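Local coordinates for protein transcriptional regulator Tm0710 (Thermotoga maritima, PDB 2A61) that probably binds DNA as a dimer and regulates transcription, as other winged-helix proteins of the MarR family do, at residues Glu21-Lys24 against Val25-Asp28; Ile38-Lys41 against Ile42-Gly46; Gly46-Arg49 against Pro50-Ser54; Ile93-Lys96 against Gly97-Ile101; Glu102-Ile105 against Glu106-Asn110. All coordinates share one frame; numbering follows the deposited sequence.

In the fold
The five contacts follow one another along the chain. Contact 1 joins the end of helix 5-23 to the short helix 26-29. Contact 2 lies on helix 33-45, and contact 3 runs from its end into helix 50-57; they share Gly46, with centres about 9 Å apart. Contacts 4 and 5 lie on helix 95-119, linked by a salt bridge between Arg95 and Glu102. Contact 5 also touches contact 1, with centres about 9 Å apart. Contacts 3 and 5 sit on opposite sides of the chain's centre, centres about 25 Å apart. Contacts 2 and 3 lie in the probable DNA-binding winged-helix part, contacts 1 and 5 beside the second subunit, and contact 4 between them.

Contact 1 of 5, residues Glu21-Lys24 against Val25-Asp28; sequences EGRK and VLRD
Arg23 and Leu26 meet through both backbone and side chain between helix 5-23 and the short, weakly bonded helix 26-29. The main polar link is Leu26 N to Arg23 O, 3.1 Å. The donor stands well above the carbonyl plane, 61° out of it. Two weak bonds flank it: Val25 N to Gly22 O and Arg27 N to Lys24 O, each 3.5 Å. Apolar contact comes from the same pair. Arg23 and Leu26 lie side by side and point the same way, with Arg23 CG 4.0 Å from Leu26 CD1. Val25 turns its CG2 onto the carbonyl of Gly22, 3.5 Å from that O. One charged pair lies within residues 21-24. Lys24 is extended beyond CG, which carries NZ back to Glu21 OE1 at 2.8 Å, above the carboxylate plane. Lys24 NZ also bonds Ser143 O of the second subunit, and Glu21 OE2 has a salt bridge to Arg107. The guanidinium of Arg23 goes elsewhere, to Asp37 on helix 33-45. Val25 packs on Val104 of helix 95-119. The backbone from Arg23 to Leu26 forms a type I beta turn, here a link between two helices.

Contact 2 of 5, residues Ile38-Lys41 against Ile42-Gly46; sequences ILQK and IYFEG
Lys41 reaches one helical turn forward to Glu45. Its CB lies beside the backbone, 3.1 Å from Ile42 N. CG starts anti to the backbone N (chi1 -179°), and the chain then bends at chi2 and chi3. The bends bring CD against the carboxylate, 3.2 Å from Glu45 CD. CE follows, 3.8 Å from Glu45 OE1. NZ ends in a salt bridge with Glu45 OE1 at 2.8 Å. It comes from above the carboxylate plane, 74° out of it. The two side chains cross at a slant. Glu45 OE2 has a second partner in Lys48, so its carboxylate lies between two lysines. Beneath the side chains, helical bonds run from Ile42, Tyr43, Phe44 and Glu45 N to the carbonyls four residues back. Phe44 sets CD2 3.1 Å from Gln40 O, obliquely to the ring. Tyr43 CD2 stands over the centre of one face of the Phe44 ring. On another side of the helix, Ile38 CG2 lies alongside Ile42 CD1, 3.8 Å away. Gly46 leaves the helix with positive phi. Helix 33-45 is bordered here by helix 50-57 at Ile38, strand 77-82 at Ile42 and helix 95-119 at Tyr43.

Contact 3 of 5, residues Gly46-Arg49 against Pro50-Ser54; sequences GPKR and PGELS
Glu52 folds back over the start of its own helix and overlaps Arg49. Its OE1 accepts from Arg49 N at 3.0 Å, in a nearly straight bond (168°) that meets the oxygen from above the carboxylate plane. CG of Glu52 is anti to its carbonyl carbon (chi1 -67°), and the extended chain brings the carboxylate back over the N-cap residue. Arg49 CG passes 3.7 Å from OE1. One water donates to Pro47 O and Glu52 OE1. Another donates to Glu52 OE2 and accepts from Arg49 NE at the guanidinium edge; those two atoms are 4.3 Å apart, beyond a salt bridge. The guanidinium itself pairs with Asp82. Leu53 N closes the first helical turn on Arg49 O at 3.2 Å. Leu53 CD2 packs against Lys48 CB, 3.8 Å away. Lys48 pairs by backbone hydrogen bonds with Leu91 of strand 88-93, along the wing of the winged-helix domain. The carboxylate thus sits at the N-terminal end of helix 50-57, where the helix dipole would probably stabilise its charge.

Contact 4 of 5, residues Ile93-Lys96 against Gly97-Ile101; sequences ITRK and GEEVI
Thr94 caps helix 95-119: its OG1 accepts from Gly97 N at 3.1 Å. OG1 sits between the backbone N and the carbonyl carbon (chi1 59°), which turns it to the first turn of the helix. The Thr94 carbonyl takes Glu98 N at 2.9 Å. Two nitrogens of Arg95 converge on one oxygen of Glu98. NH2 is 3.0 Å and NE 3.2 Å from OE1 of Glu98, and both come from the same face of the carboxylate. The guanidinium and carboxylate planes are nearly perpendicular, 82° apart, and Glu98 CB lies over one guanidinium face. Bends at chi2 and chi3 curl Arg95 forward over the next turn to Glu98. The Ile93 side chain covers Gly97, with CD1 3.6 Å from Gly97 C; that CD1 also packs 4.1 Å from Ile101 CD1. Outside this shell, a water donates to Lys96 O at 2.9 Å and, weakly, to Glu99 OE1. Thr94 OG1 also bonds Gly75 O, so the cap is tied to the preceding part of the chain. Lys96 NZ bonds Asp74 O, and its charge makes a cation-pi contact with Tyr76. Arg95 NH2 has a further salt bridge to Glu102, one turn beyond Glu98. Arg95 therefore stands between two carboxylates, and its positive charge would probably ease the crowding of acidic groups along this face of the helix.

Contact 5 of 5, residues Glu102-Ile105 against Glu106-Asn110; sequences EKVI and ERREN
Val104 and Arg108 lie side by side, pointing the same way along one face of helix 95-119. Val104 CG1 is 4.1 Å from Arg108 CD. Arg108 CG rests closer to the backbone, 3.3 Å from Val104 O. The Arg108 chain then bends at chi3 (67°), and its guanidinium turns to Glu8 of the second subunit for a salt bridge through NE. Ile105 and Glu109 are set differently: their side chains cross. The branch methyl CG2 of Ile105, anti to its backbone N, meets Glu109 OE2 at 3.7 Å. Glu109 CG lies against Ile105 O, 3.3 Å away. This is regular alpha helix, with four successive bonds between residues four apart. The straightest, at 165°, are Arg108 N to Val104 O, 3.0 Å, and Glu109 N to Ile105 O, 2.8 Å. Long helices of this kind join the winged-helix part of MarR proteins to their dimer interface, and here Ile105 and Arg108 both pack on Arg12 of the second subunit. Arg107 leads another way, though its CB stays near the helix, 3.5 Å from Lys103 O. Glu106 likewise sets its CB against the turn before, 3.3 Å from Glu102 O.

Contact 1 of 5, residues Glu21-Lys24 against Val25-Asp28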
loop_
_atom_site.group_PDB
_atom_site.type_symbol
_atom_site.label_atom_id
_atom_site.label_comp_id
_atom_site.label_asym_id
_atom_site.label_seq_id
_atom_site.Cartn_x
_atom_site.Cartn_y
_atom_site.Cartn_z
ATOM N N GLU A 21 4.057 1.730 -10.411
ATOM C CA GLU A 21 4.362 1.129 -11.698
ATOM C C GLU A 21 3.480 -0.090 -12.048
ATOM O O GLU A 21 2.944 -0.179 -13.138
ATOM C CB GLU A 21 5.837 0.761 -11.764
ATOM C CG GLU A 21 6.248 0.207 -13.145
ATOM C CD GLU A 21 6.261 1.266 -14.287
ATOM O OE1 GLU A 21 6.442 2.481 -14.046
ATOM O OE2 GLU A 21 6.085 0.852 -15.452
ATOM N N GLY A 22 3.356 -1.003 -11.094
ATOM C CA GLY A 22 2.488 -2.170 -11.176
ATOM C C GLY A 22 1.039 -1.795 -11.399
ATOM O O GLY A 22 0.376 -2.419 -12.233
ATOM N N ARG A 23 0.549 -0.778 -10.697
ATOM C CA ARG A 23 -0.906 -0.406 -10.778
ATOM C C ARG A 23 -1.348 0.299 -12.073
ATOM O O ARG A 23 -2.541 0.527 -12.288
ATOM C CB ARG A 23 -1.334 0.385 -9.547
ATOM C CG ARG A 23 -1.598 -0.546 -8.303
ATOM C CD ARG A 23 -1.723 0.250 -7.019
ATOM N NE ARG A 23 -1.965 -0.525 -5.809
ATOM C CZ ARG A 23 -3.062 -0.428 -5.048
ATOM N NH1 ARG A 23 -4.028 0.429 -5.326
ATOM N NH2 ARG A 23 -3.173 -1.155 -3.959
ATOM N N LYS A 24 -0.372 0.633 -12.917
ATOM C CA LYS A 24 -0.595 1.255 -14.241
ATOM C C LYS A 24 -1.395 0.325 -15.157
ATOM O O LYS A 24 -2.124 0.790 -16.039
ATOM C CB LYS A 24 0.737 1.664 -14.883
ATOM C CG LYS A 24 1.372 2.880 -14.223
ATOM C CD LYS A 24 2.737 3.163 -14.853
ATOM C CE LYS A 24 3.350 4.445 -14.313
ATOM N NZ LYS A 24 4.721 4.566 -14.857
ATOM N N VAL A 25 -1.293 -0.988 -14.932
ATOM C CA VAL A 25 -2.113 -1.948 -15.677
ATOM C C VAL A 25 -3.629 -1.895 -15.353
ATOM O O VAL A 25 -4.447 -2.295 -16.176
ATOM C CB VAL A 25 -1.568 -3.440 -15.615
ATOM C CG1 VAL A 25 -0.044 -3.493 -15.853
ATOM C CG2 VAL A 25 -1.883 -4.050 -14.359
ATOM N N LEU A 26 -4.002 -1.386 -14.178
ATOM C CA LEU A 26 -5.403 -1.262 -13.827
ATOM C C LEU A 26 -6.219 -0.376 -14.786
ATOM O O LEU A 26 -7.435 -0.500 -14.879
ATOM C CB LEU A 26 -5.538 -0.709 -12.424
ATOM C CG LEU A 26 -4.961 -1.472 -11.213
ATOM C CD1 LEU A 26 -5.271 -0.647 -9.946
ATOM C CD2 LEU A 26 -5.547 -2.894 -11.115
ATOM N N ARG A 27 -5.537 0.535 -15.465
ATOM C CA ARG A 27 -6.145 1.395 -16.458
ATOM C C ARG A 27 -6.689 0.573 -17.610
ATOM O O ARG A 27 -7.729 0.883 -18.167
ATOM C CB ARG A 27 -5.071 2.359 -16.979
ATOM C CG ARG A 27 -5.701 3.493 -17.749
ATOM C CD ARG A 27 -4.868 3.883 -18.894
ATOM N NE ARG A 27 -4.150 5.113 -18.658
ATOM C CZ ARG A 27 -4.286 6.217 -19.386
ATOM N NH1 ARG A 27 -5.151 6.275 -20.375
ATOM N NH2 ARG A 27 -3.556 7.272 -19.097
ATOM N N ASP A 28 -5.968 -0.483 -17.970
ATOM C CA ASP A 28 -6.371 -1.365 -19.049
ATOM C C ASP A 28 -7.686 -2.080 -18.726
ATOM O O ASP A 28 -8.390 -2.485 -19.622
ATOM C CB ASP A 28 -5.290 -2.422 -19.284
ATOM C CG ASP A 28 -3.964 -1.826 -19.730
ATOM O OD1 ASP A 28 -3.967 -0.706 -20.263
ATOM O OD2 ASP A 28 -2.918 -2.495 -19.554
#

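Contact 2 of 5, residues Ile38-Lys41 against Ile42-Gly46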
loop_
_atom_site.group_PDB
_atom_site.type_symbol
_atom_site.label_atom_id
_atom_site.label_comp_id
_atom_site.label_asym_id
_atom_site.label_seq_id
_atom_site.Cartn_x
_atom_site.Cartn_y
_atom_site.Cartn_z
ATOM N N ILE A 38 -9.556 -4.900 -2.877
ATOM C CA ILE A 38 -10.438 -6.060 -2.640
ATOM C C ILE A 38 -9.938 -7.297 -3.388
ATOM O O ILE A 38 -9.850 -8.388 -2.808
ATOM C CB ILE A 38 -11.889 -5.789 -3.081
ATOM C CG1 ILE A 38 -12.513 -4.695 -2.190
ATOM C CG2 ILE A 38 -12.683 -7.077 -3.146
ATOM C CD1 ILE A 38 -13.801 -4.174 -2.748
ATOM N N LEU A 39 -9.610 -7.133 -4.664
ATOM C CA LEU A 39 -9.199 -8.291 -5.481
ATOM C C LEU A 39 -7.898 -8.882 -5.009
ATOM O O LEU A 39 -7.771 -10.113 -4.944
ATOM C CB LEU A 39 -9.030 -7.938 -6.951
ATOM C CG LEU A 39 -10.220 -7.679 -7.845
ATOM C CD1 LEU A 39 -9.711 -7.220 -9.236
ATOM C CD2 LEU A 39 -11.049 -8.951 -7.968
ATOM N N GLN A 40 -6.912 -8.022 -4.695
ATOM C CA GLN A 40 -5.613 -8.523 -4.242
ATOM C C GLN A 40 -5.632 -9.159 -2.857
ATOM O O GLN A 40 -4.920 -10.118 -2.636
ATOM C CB GLN A 40 -4.474 -7.491 -4.399
ATOM C CG GLN A 40 -4.458 -6.388 -3.427
ATOM C CD GLN A 40 -3.116 -5.622 -3.435
ATOM O OE1 GLN A 40 -3.046 -4.481 -2.989
ATOM N NE2 GLN A 40 -2.060 -6.261 -3.934
ATOM N N LYS A 41 -6.478 -8.649 -1.964
ATOM C CA LYS A 41 -6.715 -9.275 -0.666
ATOM C C LYS A 41 -7.270 -10.691 -0.779
ATOM O O LYS A 41 -6.772 -11.606 -0.103
ATOM C CB LYS A 41 -7.644 -8.414 0.170
ATOM C CG LYS A 41 -7.943 -8.954 1.548
ATOM C CD LYS A 41 -6.670 -9.291 2.387
ATOM C CE LYS A 41 -5.739 -8.088 2.641
ATOM N NZ LYS A 41 -4.439 -8.408 3.398
ATOM N N ILE A 42 -8.262 -10.874 -1.652
ATOM C CA ILE A 42 -8.865 -12.177 -1.846
ATOM C C ILE A 42 -7.865 -13.062 -2.590
ATOM O O ILE A 42 -7.793 -14.265 -2.339
ATOM C CB ILE A 42 -10.238 -12.085 -2.612
ATOM C CG1 ILE A 42 -11.253 -11.296 -1.785
ATOM C CG2 ILE A 42 -10.773 -13.487 -2.965
ATOM C CD1 ILE A 42 -12.553 -10.814 -2.605
ATOM N N TYR A 43 -7.100 -12.476 -3.509
ATOM C CA TYR A 43 -6.119 -13.241 -4.259
ATOM C C TYR A 43 -5.098 -13.888 -3.317
ATOM O O TYR A 43 -4.718 -15.037 -3.492
ATOM C CB TYR A 43 -5.389 -12.345 -5.255
ATOM C CG TYR A 43 -4.283 -13.036 -6.045
ATOM C CD1 TYR A 43 -4.534 -13.565 -7.314
ATOM C CD2 TYR A 43 -2.966 -13.128 -5.530
ATOM C CE1 TYR A 43 -3.510 -14.204 -8.041
ATOM C CE2 TYR A 43 -1.946 -13.750 -6.245
ATOM C CZ TYR A 43 -2.233 -14.252 -7.509
ATOM O OH TYR A 43 -1.252 -14.847 -8.226
ATOM N N PHE A 44 -4.683 -13.130 -2.313
ATOM C CA PHE A 44 -3.639 -13.603 -1.408
ATOM C C PHE A 44 -4.173 -14.383 -0.217
ATOM O O PHE A 44 -3.511 -15.346 0.222
ATOM C CB PHE A 44 -2.716 -12.448 -0.963
ATOM C CG PHE A 44 -1.777 -11.966 -2.046
ATOM C CD1 PHE A 44 -0.809 -12.825 -2.592
ATOM C CD2 PHE A 44 -1.849 -10.641 -2.505
ATOM C CE1 PHE A 44 0.090 -12.371 -3.593
ATOM C CE2 PHE A 44 -1.000 -10.176 -3.524
ATOM C CZ PHE A 44 -0.052 -11.036 -4.081
ATOM N N GLU A 45 -5.322 -13.983 0.324
ATOM C CA GLU A 45 -5.837 -14.587 1.553
ATOM C C GLU A 45 -7.072 -15.450 1.369
ATOM O O GLU A 45 -7.517 -16.131 2.303
ATOM C CB GLU A 45 -6.100 -13.518 2.601
ATOM C CG GLU A 45 -5.022 -12.489 2.697
ATOM C CD GLU A 45 -5.131 -11.682 3.957
ATOM O OE1 GLU A 45 -4.118 -11.065 4.338
ATOM O OE2 GLU A 45 -6.209 -11.707 4.604
ATOM N N GLY A 46 -7.623 -15.456 0.157
ATOM C CA GLY A 46 -8.822 -16.234 -0.104
ATOM C C GLY A 46 -10.119 -15.521 0.251
ATOM O O GLY A 46 -10.135 -14.310 0.449
#

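Contact 3 of 5, residues Gly46-Arg49 against Pro50-Ser54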
loop_
_atom_site.group_PDB
_atom_site.type_symbol
_atom_site.label_atom_id
_atom_site.label_comp_id
_atom_site.label_asym_id
_atom_site.label_seq_id
_atom_site.Cartn_x
_atom_site.Cartn_y
_atom_site.Cartn_z
ATOM N N GLY A 46 -7.623 -15.456 0.157
ATOM C CA GLY A 46 -8.822 -16.234 -0.104
ATOM C C GLY A 46 -10.119 -15.521 0.251
ATOM O O GLY A 46 -10.135 -14.310 0.449
ATOM N N PRO A 47 -11.212 -16.290 0.341
ATOM C CA PRO A 47 -12.610 -15.846 0.466
ATOM C C PRO A 47 -12.775 -14.855 1.603
ATOM O O PRO A 47 -12.213 -15.047 2.702
ATOM C CB PRO A 47 -13.383 -17.133 0.771
ATOM C CG PRO A 47 -12.508 -18.236 0.250
ATOM C CD PRO A 47 -11.086 -17.763 0.300
ATOM N N LYS A 48 -13.511 -13.779 1.340
ATOM C CA LYS A 48 -13.701 -12.751 2.320
ATOM C C LYS A 48 -15.190 -12.455 2.449
ATOM O O LYS A 48 -15.924 -12.370 1.435
ATOM C CB LYS A 48 -12.932 -11.467 1.951
ATOM C CG LYS A 48 -11.455 -11.570 1.921
ATOM C CD LYS A 48 -10.925 -11.810 3.373
ATOM C CE LYS A 48 -9.408 -11.852 3.432
ATOM N NZ LYS A 48 -8.913 -12.024 4.855
ATOM N N ARG A 49 -15.630 -12.260 3.700
ATOM C CA ARG A 49 -17.015 -11.809 3.947
ATOM C C ARG A 49 -17.092 -10.319 3.604
ATOM O O ARG A 49 -16.075 -9.619 3.671
ATOM C CB ARG A 49 -17.388 -11.999 5.439
ATOM C CG ARG A 49 -17.115 -13.429 5.975
ATOM C CD ARG A 49 -17.493 -13.542 7.446
ATOM N NE ARG A 49 -17.368 -14.933 7.948
ATOM C CZ ARG A 49 -18.351 -15.832 7.895
ATOM N NH1 ARG A 49 -19.507 -15.530 7.322
ATOM N NH2 ARG A 49 -18.179 -17.061 8.395
ATOM N N PRO A 50 -18.299 -9.822 3.266
ATOM C CA PRO A 50 -18.447 -8.408 2.948
ATOM C C PRO A 50 -18.043 -7.492 4.099
ATOM O O PRO A 50 -17.443 -6.479 3.856
ATOM C CB PRO A 50 -19.947 -8.267 2.638
ATOM C CG PRO A 50 -20.387 -9.601 2.277
ATOM C CD PRO A 50 -19.573 -10.562 3.093
ATOM N N GLY A 51 -18.361 -7.860 5.349
ATOM C CA GLY A 51 -17.869 -7.157 6.532
ATOM C C GLY A 51 -16.363 -7.067 6.667
ATOM O O GLY A 51 -15.871 -6.044 7.097
ATOM N N GLU A 52 -15.632 -8.140 6.330
ATOM C CA GLU A 52 -14.157 -8.145 6.349
ATOM C C GLU A 52 -13.547 -7.187 5.303
ATOM O O GLU A 52 -12.524 -6.523 5.538
ATOM C CB GLU A 52 -13.644 -9.567 6.099
ATOM C CG GLU A 52 -14.001 -10.548 7.272
ATOM C CD GLU A 52 -13.673 -12.029 7.012
ATOM O OE1 GLU A 52 -13.563 -12.430 5.847
ATOM O OE2 GLU A 52 -13.592 -12.827 7.999
ATOM N N LEU A 53 -14.168 -7.107 4.137
ATOM C CA LEU A 53 -13.751 -6.140 3.105
ATOM C C LEU A 53 -13.962 -4.690 3.564
ATOM O O LEU A 53 -13.138 -3.829 3.297
ATOM C CB LEU A 53 -14.487 -6.409 1.784
ATOM C CG LEU A 53 -14.200 -7.756 1.103
ATOM C CD1 LEU A 53 -15.066 -7.904 -0.219
ATOM C CD2 LEU A 53 -12.716 -7.893 0.795
ATOM N N SER A 54 -15.071 -4.439 4.260
ATOM C CA SER A 54 -15.371 -3.126 4.848
ATOM C C SER A 54 -14.276 -2.686 5.873
ATOM O O SER A 54 -13.788 -1.545 5.859
ATOM C CB SER A 54 -16.776 -3.186 5.491
ATOM O OG SER A 54 -16.960 -2.060 6.282
HETATM O O HOH W 1 -12.822 -14.874 5.550
HETATM O O HOH W 2 -14.568 -14.948 8.897
#

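Contact 4 of 5, residues Ile93-Lys96 against Gly97-Ile101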
loop_
_atom_site.group_PDB
_atom_site.type_symbol
_atom_site.label_atom_id
_atom_site.label_comp_id
_atom_site.label_asym_id
_atom_site.label_seq_id
_atom_site.Cartn_x
_atom_site.Cartn_y
_atom_site.Cartn_z
ATOM N N ILE A 93 -12.476 -15.052 -5.794
ATOM C CA ILE A 93 -11.926 -14.497 -7.028
ATOM C C ILE A 93 -12.137 -15.499 -8.162
ATOM O O ILE A 93 -12.169 -16.716 -7.938
ATOM C CB ILE A 93 -10.414 -14.142 -6.839
ATOM C CG1 ILE A 93 -9.875 -13.197 -7.923
ATOM C CG2 ILE A 93 -9.547 -15.426 -6.694
ATOM C CD1 ILE A 93 -8.548 -12.460 -7.550
ATOM N N THR A 94 -12.268 -14.990 -9.374
ATOM C CA THR A 94 -12.365 -15.823 -10.567
ATOM C C THR A 94 -10.997 -15.883 -11.263
ATOM O O THR A 94 -10.078 -15.172 -10.882
ATOM C CB THR A 94 -13.381 -15.230 -11.591
ATOM O OG1 THR A 94 -12.962 -13.926 -11.966
ATOM C CG2 THR A 94 -14.778 -15.111 -11.005
ATOM N N ARG A 95 -10.893 -16.711 -12.306
ATOM C CA ARG A 95 -9.718 -16.745 -13.140
ATOM C C ARG A 95 -9.392 -15.389 -13.717
ATOM O O ARG A 95 -8.217 -14.978 -13.767
ATOM C CB ARG A 95 -9.961 -17.658 -14.333
ATOM C CG ARG A 95 -8.862 -18.635 -14.632
ATOM C CD ARG A 95 -7.513 -18.047 -15.021
ATOM N NE ARG A 95 -6.590 -18.125 -13.886
ATOM C CZ ARG A 95 -5.290 -17.811 -13.906
ATOM N NH1 ARG A 95 -4.672 -17.397 -15.035
ATOM N NH2 ARG A 95 -4.607 -17.909 -12.766
ATOM N N LYS A 96 -10.429 -14.716 -14.215
ATOM C CA LYS A 96 -10.278 -13.400 -14.783
ATOM C C LYS A 96 -9.747 -12.404 -13.756
ATOM O O LYS A 96 -8.921 -11.555 -14.088
ATOM C CB LYS A 96 -11.602 -12.922 -15.326
ATOM C CG LYS A 96 -11.491 -11.632 -16.120
ATOM C CD LYS A 96 -12.843 -11.251 -16.681
ATOM C CE LYS A 96 -12.785 -9.939 -17.478
ATOM N NZ LYS A 96 -14.180 -9.566 -17.761
ATOM N N GLY A 97 -10.256 -12.493 -12.528
ATOM C CA GLY A 97 -9.741 -11.685 -11.403
ATOM C C GLY A 97 -8.266 -11.982 -11.130
ATOM O O GLY A 97 -7.491 -11.054 -10.892
ATOM N N GLU A 98 -7.872 -13.264 -11.201
ATOM C CA GLU A 98 -6.476 -13.649 -10.988
ATOM C C GLU A 98 -5.564 -13.049 -12.036
ATOM O O GLU A 98 -4.473 -12.601 -11.697
ATOM C CB GLU A 98 -6.302 -15.167 -10.986
ATOM C CG GLU A 98 -6.865 -15.827 -9.741
ATOM C CD GLU A 98 -6.591 -17.335 -9.707
ATOM O OE1 GLU A 98 -6.843 -18.006 -10.717
ATOM O OE2 GLU A 98 -6.137 -17.814 -8.661
ATOM N N GLU A 99 -6.016 -13.039 -13.288
ATOM C CA GLU A 99 -5.206 -12.529 -14.400
ATOM C C GLU A 99 -4.834 -11.067 -14.169
ATOM O O GLU A 99 -3.806 -10.627 -14.613
ATOM C CB GLU A 99 -5.939 -12.677 -15.749
ATOM C CG GLU A 99 -5.973 -14.115 -16.250
ATOM C CD GLU A 99 -7.054 -14.401 -17.295
ATOM O OE1 GLU A 99 -7.856 -13.496 -17.654
ATOM O OE2 GLU A 99 -7.085 -15.565 -17.770
ATOM N N VAL A 100 -5.713 -10.320 -13.529
ATOM C CA VAL A 100 -5.473 -8.910 -13.234
ATOM C C VAL A 100 -4.244 -8.848 -12.272
ATOM O O VAL A 100 -3.269 -8.186 -12.586
ATOM C CB VAL A 100 -6.684 -8.250 -12.553
ATOM C CG1 VAL A 100 -6.326 -6.790 -12.140
ATOM C CG2 VAL A 100 -7.946 -8.283 -13.445
ATOM N N ILE A 101 -4.291 -9.569 -11.135
ATOM C CA ILE A 101 -3.159 -9.592 -10.203
ATOM C C ILE A 101 -1.878 -10.054 -10.903
ATOM O O ILE A 101 -0.816 -9.448 -10.725
ATOM C CB ILE A 101 -3.476 -10.446 -8.912
ATOM C CG1 ILE A 101 -4.339 -9.627 -7.942
ATOM C CG2 ILE A 101 -2.217 -10.744 -8.124
ATOM C CD1 ILE A 101 -5.759 -9.603 -8.293
HETATM O O HOH W 3 -8.435 -10.228 -16.594
#

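Contact 5 of 5, residues Glu102-Ile105 against Glu106-Asn110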
loop_
_atom_site.group_PDB
_atom_site.type_symbol
_atom_site.label_atom_id
_atom_site.label_comp_id
_atom_site.label_asym_id
_atom_site.label_seq_id
_atom_site.Cartn_x
_atom_site.Cartn_y
_atom_site.Cartn_z
ATOM N N GLU A 102 -1.991 -11.113 -11.723
ATOM C CA GLU A 102 -0.837 -11.635 -12.475
ATOM C C GLU A 102 -0.219 -10.600 -13.427
ATOM O O GLU A 102 0.993 -10.569 -13.607
ATOM C CB GLU A 102 -1.263 -12.866 -13.281
ATOM C CG GLU A 102 -1.597 -14.065 -12.384
ATOM C CD GLU A 102 -2.142 -15.285 -13.114
ATOM O OE1 GLU A 102 -2.470 -15.233 -14.350
ATOM O OE2 GLU A 102 -2.257 -16.309 -12.422
ATOM N N LYS A 103 -1.066 -9.800 -14.078
ATOM C CA LYS A 103 -0.595 -8.684 -14.943
ATOM C C LYS A 103 0.057 -7.540 -14.169
ATOM O O LYS A 103 1.021 -6.936 -14.640
ATOM C CB LYS A 103 -1.728 -8.186 -15.840
ATOM C CG LYS A 103 -1.910 -9.094 -17.087
ATOM C CD LYS A 103 -3.113 -8.733 -17.988
ATOM C CE LYS A 103 -3.345 -9.841 -19.040
ATOM N NZ LYS A 103 -4.730 -9.781 -19.644
ATOM N N VAL A 104 -0.443 -7.250 -12.977
ATOM C CA VAL A 104 0.233 -6.306 -12.075
ATOM C C VAL A 104 1.679 -6.793 -11.705
ATOM O O VAL A 104 2.672 -6.020 -11.764
ATOM C CB VAL A 104 -0.649 -5.998 -10.818
ATOM C CG1 VAL A 104 0.148 -5.239 -9.741
ATOM C CG2 VAL A 104 -1.916 -5.232 -11.218
ATOM N N ILE A 105 1.768 -8.059 -11.304
ATOM C CA ILE A 105 3.029 -8.677 -10.904
ATOM C C ILE A 105 4.017 -8.726 -12.079
ATOM O O ILE A 105 5.200 -8.348 -11.946
ATOM C CB ILE A 105 2.771 -10.095 -10.295
ATOM C CG1 ILE A 105 2.008 -9.943 -8.962
ATOM C CG2 ILE A 105 4.075 -10.820 -10.124
ATOM C CD1 ILE A 105 1.556 -11.230 -8.327
ATOM N N GLU A 106 3.499 -9.139 -13.235
ATOM C CA GLU A 106 4.254 -9.135 -14.473
ATOM C C GLU A 106 4.843 -7.745 -14.766
ATOM O O GLU A 106 5.998 -7.669 -15.085
ATOM C CB GLU A 106 3.393 -9.603 -15.653
ATOM C CG GLU A 106 4.045 -9.468 -17.001
ATOM C CD GLU A 106 3.140 -9.920 -18.145
ATOM O OE1 GLU A 106 2.470 -9.052 -18.770
ATOM O OE2 GLU A 106 3.099 -11.150 -18.387
ATOM N N ARG A 107 4.051 -6.683 -14.648
ATOM C CA ARG A 107 4.533 -5.308 -14.904
ATOM C C ARG A 107 5.638 -4.926 -13.905
ATOM O O ARG A 107 6.654 -4.310 -14.274
ATOM C CB ARG A 107 3.376 -4.301 -14.836
ATOM C CG ARG A 107 3.795 -2.808 -14.871
ATOM C CD ARG A 107 4.320 -2.448 -16.202
ATOM N NE ARG A 107 3.166 -2.196 -17.040
ATOM C CZ ARG A 107 2.720 -0.992 -17.369
ATOM N NH1 ARG A 107 3.355 0.096 -16.955
ATOM N NH2 ARG A 107 1.645 -0.898 -18.141
ATOM N N ARG A 108 5.427 -5.289 -12.640
ATOM C CA ARG A 108 6.464 -5.106 -11.611
ATOM C C ARG A 108 7.767 -5.865 -11.910
ATOM O O ARG A 108 8.871 -5.319 -11.730
ATOM C CB ARG A 108 5.914 -5.533 -10.244
ATOM C CG ARG A 108 4.831 -4.590 -9.683
ATOM C CD ARG A 108 4.086 -5.228 -8.520
ATOM N NE ARG A 108 4.949 -5.402 -7.350
ATOM C CZ ARG A 108 4.951 -4.619 -6.263
ATOM N NH1 ARG A 108 4.114 -3.586 -6.155
ATOM N NH2 ARG A 108 5.793 -4.879 -5.262
ATOM N N GLU A 109 7.642 -7.137 -12.317
ATOM C CA GLU A 109 8.811 -7.945 -12.724
ATOM C C GLU A 109 9.575 -7.273 -13.885
ATOM O O GLU A 109 10.825 -7.211 -13.872
ATOM C CB GLU A 109 8.366 -9.387 -13.113
ATOM C CG GLU A 109 7.918 -10.250 -11.883
ATOM C CD GLU A 109 7.350 -11.628 -12.271
ATOM O OE1 GLU A 109 7.080 -11.868 -13.457
ATOM O OE2 GLU A 109 7.144 -12.458 -11.379
ATOM N N ASN A 110 8.834 -6.777 -14.873
ATOM C CA ASN A 110 9.450 -6.105 -16.031
ATOM C C ASN A 110 10.144 -4.804 -15.625
ATOM O O ASN A 110 11.252 -4.513 -16.067
ATOM C CB ASN A 110 8.428 -5.860 -17.171
ATOM C CG ASN A 110 7.828 -7.165 -17.728
ATOM O OD1 ASN A 110 8.361 -8.264 -17.526
ATOM N ND2 ASN A 110 6.699 -7.039 -18.408
#